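Local atomic coordinates of EKC/KEOPS complex subunit PCC1 (Saccharomyces cerevisiae, PDB entry 4WXA), a protein that serves as the dimerization module of the EKC/KEOPS complex, which is required to form the threonylcarbamoyl group on adenosine 37 of tRNAs reading codons that begin with adenine. Residues S71-I74 and D75-T79. Numbering follows the deposited sequence.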
loop_
_atom_site.group_PDB
_atom_site.type_symbol
_atom_site.label_atom_id
_atom_site.label_comp_id
_atom_site.label_asym_id
_atom_site.label_seq_id
_atom_site.Cartn_x
_atom_site.Cartn_y
_atom_site.Cartn_z
ATOM N N SER A 71 4.154 -0.647 -0.013
ATOM C CA SER A 71 5.366 -0.108 -0.593
ATOM C C SER A 71 5.944 -1.022 -1.664
ATOM O O SER A 71 6.404 -0.554 -2.729
ATOM C CB SER A 71 6.433 0.080 0.454
ATOM O OG SER A 71 7.446 0.906 -0.091
ATOM N N SER A 72 5.957 -2.314 -1.363
ATOM C CA SER A 72 6.564 -3.287 -2.263
ATOM C C SER A 72 5.816 -3.349 -3.617
ATOM O O SER A 72 6.429 -3.360 -4.682
ATOM C CB SER A 72 6.535 -4.655 -1.612
ATOM O OG SER A 72 6.575 -5.641 -2.615
ATOM N N ILE A 73 4.496 -3.374 -3.570
ATOM C CA ILE A 73 3.719 -3.413 -4.769
ATOM C C ILE A 73 3.836 -2.139 -5.568
ATOM O O ILE A 73 3.994 -2.176 -6.798
ATOM C CB ILE A 73 2.281 -3.838 -4.479
ATOM C CG1 ILE A 73 2.360 -5.323 -4.065
ATOM C CG2 ILE A 73 1.327 -3.615 -5.688
ATOM C CD1 ILE A 73 1.033 -5.964 -3.916
ATOM N N ILE A 74 3.820 -1.015 -4.888
ATOM C CA ILE A 74 4.077 0.238 -5.554
ATOM C C ILE A 74 5.409 0.206 -6.297
ATOM O O ILE A 74 5.526 0.788 -7.374
ATOM C CB ILE A 74 4.008 1.405 -4.597
ATOM C CG1 ILE A 74 2.549 1.587 -4.155
ATOM C CG2 ILE A 74 4.498 2.677 -5.265
ATOM C CD1 ILE A 74 2.308 2.758 -3.177
ATOM N N ASP A 75 6.397 -0.498 -5.774
ATOM C CA ASP A 75 7.674 -0.586 -6.499
ATOM C C ASP A 75 7.479 -1.304 -7.819
ATOM O O ASP A 75 7.992 -0.885 -8.839
ATOM C CB ASP A 75 8.759 -1.306 -5.681
ATOM C CG ASP A 75 9.489 -0.366 -4.665
ATOM O OD1 ASP A 75 9.459 0.898 -4.787
ATOM O OD2 ASP A 75 10.124 -0.922 -3.743
ATOM N N SER A 76 6.721 -2.383 -7.796
ATOM C CA SER A 76 6.461 -3.128 -9.034
ATOM C C SER A 76 5.768 -2.249 -10.092
ATOM O O SER A 76 6.105 -2.263 -11.270
ATOM C CB SER A 76 5.617 -4.367 -8.723
ATOM O OG SER A 76 6.443 -5.311 -8.094
ATOM N N ILE A 77 4.817 -1.472 -9.629
ATOM C CA ILE A 77 4.031 -0.642 -10.492
ATOM C C ILE A 77 4.911 0.423 -11.149
ATOM O O ILE A 77 4.841 0.638 -12.366
ATOM C CB ILE A 77 2.901 0.015 -9.735
ATOM C CG1 ILE A 77 1.879 -1.025 -9.274
ATOM C CG2 ILE A 77 2.247 1.044 -10.627
ATOM C CD1 ILE A 77 0.840 -0.430 -8.284
ATOM N N LYS A 78 5.782 1.034 -10.370
ATOM C CA LYS A 78 6.743 1.996 -10.921
ATOM C C LYS A 78 7.590 1.376 -11.987
ATOM O O LYS A 78 7.928 2.055 -12.950
ATOM C CB LYS A 78 7.656 2.575 -9.865
ATOM C CG LYS A 78 6.901 3.518 -8.929
ATOM C CD LYS A 78 7.761 4.313 -7.930
ATOM C CE LYS A 78 8.592 3.481 -6.976
ATOM N NZ LYS A 78 9.406 4.427 -6.144
ATOM N N THR A 79 7.985 0.118 -11.796
ATOM C CA THR A 79 8.859 -0.539 -12.781
ATOM C C THR A 79 8.107 -0.682 -14.119
ATOM O O THR A 79 8.647 -0.431 -15.192
ATOM C CB THR A 79 9.261 -1.948 -12.348
ATOM O OG1 THR A 79 10.009 -1.911 -11.118
ATOM C CG2 THR A 79 10.120 -2.587 -13.448
#
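Within the long amphipathic helix 63-88, i+4 to i N-H...O=C backbone hydrogen bonds tie Ser71-Ile74 to Asp75-Thr79, the one from Lys78 N to Ile74 O measuring 3.0 Å and close to straight at 168°. The stretch exemplifies how one amphipathic helix can pair isoleucines at i/i+4 and opposite charges at i/i+3 spacing. Ile73 and Ile77 meet one turn apart: the CG2 branch of Ile73 reaches CD1 of Ile77 at 4.1 Å, the two side chains running at a slant to each other. Ile77 places CG1 beside its own backbone N (chi1 -67°), which lays that branch back over the preceding turn, 3.5 Å from Ile73 O. Lys78 passes its CG 3.4 Å from Ile74 O, and a bend at chi3 (-59°) helps bring NZ round to Asp75 OD1, a long salt bridge of 3.8 Å. Both charged ends are gripped more firmly by Gln78 of the GON7 chain, whose OE1 accepts from Lys78 NZ and whose NE2 donates to Asp75 OD1; Lys78 NZ also bonds to Thr75 OG1 of GON7. Ile74 and Ile77 sit between GON7 and strand 11-18, packing there on Leu15 and Ile17 respectively, while Ile73 lies against Pro34.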